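Local coordinates for protein transcriptional regulator, MarR family (Silicibacter pomeroyi DSS-3, PDB 3CDH) that probably binds DNA through a winged helix-turn-helix domain and regulates transcription, as other MarR-family proteins do, at residues Thr88-Ala93 with Arg100-Asp105. Sequence-based numbering, arbitrary orientation.
With GOL (glycerol), chain K.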
loop_
_atom_site.group_PDB
_atom_site.type_symbol
_atom_site.label_atom_id
_atom_site.label_comp_id
_atom_site.label_asym_id
_atom_site.label_seq_id
_atom_site.Cartn_x
_atom_site.Cartn_y
_atom_site.Cartn_z
ATOM N N THR B 88 6.194 16.909 -20.195
ATOM C CA THR B 88 6.502 18.342 -20.356
ATOM C C THR B 88 5.534 19.270 -19.595
ATOM O O THR B 88 4.431 18.853 -19.263
ATOM C CB THR B 88 6.660 18.667 -21.862
ATOM O OG1 THR B 88 7.346 19.905 -22.021
ATOM C CG2 THR B 88 5.325 18.691 -22.579
ATOM N N ARG B 89 5.965 20.494 -19.288
ATOM C CA ARG B 89 5.084 21.469 -18.620
ATOM C C ARG B 89 4.214 22.154 -19.658
ATOM O O ARG B 89 4.683 22.536 -20.728
ATOM C CB ARG B 89 5.853 22.544 -17.827
ATOM C CG ARG B 89 7.112 22.091 -17.098
ATOM C CD ARG B 89 6.877 21.644 -15.666
ATOM N NE ARG B 89 7.759 20.530 -15.314
ATOM C CZ ARG B 89 8.269 20.322 -14.108
ATOM N NH1 ARG B 89 8.020 21.150 -13.103
ATOM N NH2 ARG B 89 9.044 19.280 -13.914
ATOM N N VAL B 90 2.939 22.296 -19.335
ATOM C CA VAL B 90 1.995 22.999 -20.176
ATOM C C VAL B 90 2.175 24.497 -19.919
ATOM O O VAL B 90 2.167 24.944 -18.763
ATOM C CB VAL B 90 0.577 22.542 -19.833
ATOM C CG1 VAL B 90 -0.458 23.157 -20.777
ATOM C CG2 VAL B 90 0.511 21.027 -19.896
ATOM N N ALA B 91 2.371 25.258 -21.000
ATOM C CA ALA B 91 2.582 26.727 -20.933
ATOM C C ALA B 91 1.349 27.479 -20.390
ATOM O O ALA B 91 0.214 27.025 -20.590
ATOM C CB ALA B 91 2.999 27.280 -22.302
ATOM N N ASP B 92 1.582 28.607 -19.697
ATOM C CA ASP B 92 0.498 29.437 -19.086
ATOM C C ASP B 92 0.833 30.950 -18.918
ATOM O O ASP B 92 1.898 31.390 -19.385
ATOM C CB ASP B 92 0.020 28.820 -17.755
ATOM C CG ASP B 92 -1.264 28.013 -17.922
ATOM O OD1 ASP B 92 -2.326 28.634 -18.208
ATOM O OD2 ASP B 92 -1.210 26.763 -17.784
ATOM N N ALA B 93 -0.065 31.729 -18.276
ATOM C CA ALA B 93 0.145 33.190 -18.028
ATOM C C ALA B 93 0.457 33.516 -16.555
ATOM O O ALA B 93 -0.198 33.019 -15.635
ATOM C CB ALA B 93 -1.059 34.048 -18.547
ATOM N N ARG B 100 0.697 22.579 -14.803
ATOM C CA ARG B 100 0.139 21.369 -15.328
ATOM C C ARG B 100 1.186 20.677 -16.170
ATOM O O ARG B 100 2.106 21.293 -16.640
ATOM C CB ARG B 100 -1.050 21.707 -16.195
ATOM C CG ARG B 100 -2.376 21.527 -15.553
ATOM C CD ARG B 100 -3.113 22.805 -15.553
ATOM N NE ARG B 100 -4.492 22.634 -15.138
ATOM C CZ ARG B 100 -5.063 23.320 -14.158
ATOM N NH1 ARG B 100 -6.324 23.097 -13.851
ATOM N NH2 ARG B 100 -4.369 24.222 -13.486
ATOM N N VAL B 101 1.033 19.384 -16.368
ATOM C CA VAL B 101 2.086 18.586 -16.942
ATOM C C VAL B 101 1.466 17.583 -17.886
ATOM O O VAL B 101 0.375 17.107 -17.630
ATOM C CB VAL B 101 2.853 17.923 -15.784
ATOM C CG1 VAL B 101 3.101 16.494 -16.018
ATOM C CG2 VAL B 101 4.130 18.668 -15.544
ATOM N N ARG B 102 2.124 17.286 -18.996
ATOM C CA ARG B 102 1.550 16.334 -19.948
ATOM C C ARG B 102 2.604 15.401 -20.550
ATOM O O ARG B 102 3.808 15.690 -20.478
ATOM C CB ARG B 102 0.783 17.056 -21.049
ATOM C CG ARG B 102 1.635 17.919 -21.920
ATOM C CD ARG B 102 0.940 18.252 -23.246
ATOM N NE ARG B 102 1.710 19.245 -24.002
ATOM C CZ ARG B 102 2.625 18.960 -24.942
ATOM N NH1 ARG B 102 3.284 19.941 -25.558
ATOM N NH2 ARG B 102 2.889 17.703 -25.291
ATOM N N LEU B 103 2.158 14.286 -21.126
ATOM C CA LEU B 103 3.067 13.390 -21.841
ATOM C C LEU B 103 3.593 14.038 -23.106
ATOM O O LEU B 103 2.879 14.833 -23.743
ATOM C CB LEU B 103 2.363 12.097 -22.213
ATOM C CG LEU B 103 1.951 11.312 -20.973
ATOM C CD1 LEU B 103 1.179 10.045 -21.348
ATOM C CD2 LEU B 103 3.186 10.989 -20.116
ATOM N N THR B 104 4.840 13.726 -23.447
ATOM C CA THR B 104 5.361 14.044 -24.759
ATOM C C THR B 104 4.888 12.918 -25.653
ATOM O O THR B 104 4.230 11.998 -25.166
ATOM C CB THR B 104 6.891 14.042 -24.759
ATOM O OG1 THR B 104 7.361 12.752 -24.367
ATOM C CG2 THR B 104 7.458 15.097 -23.826
ATOM N N ASP B 105 5.209 12.952 -26.942
ATOM C CA ASP B 105 4.860 11.824 -27.812
ATOM C C ASP B 105 5.489 10.524 -27.363
ATOM O O ASP B 105 4.824 9.480 -27.314
ATOM C CB ASP B 105 5.245 12.085 -29.265
ATOM C CG ASP B 105 4.267 12.992 -29.949
ATOM O OD1 ASP B 105 3.293 13.444 -29.270
ATOM O OD2 ASP B 105 4.469 13.268 -31.158
HETATM C C1 GOL K . 0.458 22.655 -25.227
HETATM O O1 GOL K . -0.205 21.712 -24.430
HETATM C C2 GOL K . 1.588 23.137 -24.347
HETATM O O2 GOL K . 1.205 24.271 -23.606
HETATM C C3 GOL K . 2.821 23.465 -25.164
HETATM O O3 GOL K . 3.877 23.300 -24.245
#
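Thr88 and Arg102 face each other as an antiparallel hydrogen-bonded pair: Thr88 N donates to Arg102 O at 2.7 Å, and Arg102 N returns a bond to Thr88 O at 2.8 Å. Arg89 and Val101 follow as a non-hydrogen-bonded pair, and Val90 N then reaches Arg100 O at 3.0 Å, coming from above the carbonyl plane. These strands form the beta hairpin that is the wing of the MarR winged helix-turn-helix; part of the loop joining them, residues 94-97, is not modelled.

On one face, Thr88 CG2 sits over the centre of the Arg102 guanidinium, 3.6 Å from Arg102 CZ. Arg102 starts with CG between its backbone N and carbonyl carbon (chi1 65°); an extended chain from CG to NE then runs alongside Thr88, with Arg102 CG also 3.9 Å from Val90 CG2. Arg102 NH2 makes a long, bent hydrogen bond to Leu103 O (3.3 Å, N-H...O 139°). A glycerol, probably from the crystallisation liquor, accepts from Ala91 N through O2 and weakly from Arg102 NE through O1.

On the other face, Arg89 CD touches Val101 CG2 at 4.1 Å; in the conformer described, one of two modelled, the Arg89 guanidinium makes salt bridges to Asp79 and Asp82 of helix 71-84. Val101 packs inward on Leu52 and Val78.

The chemistry thus divides by face: in this conformer Arg89 ties the wing to helix 71-84 by charge, whereas the Arg102 guanidinium is held lightly, by a methyl, a poor carbonyl bond and glycerol.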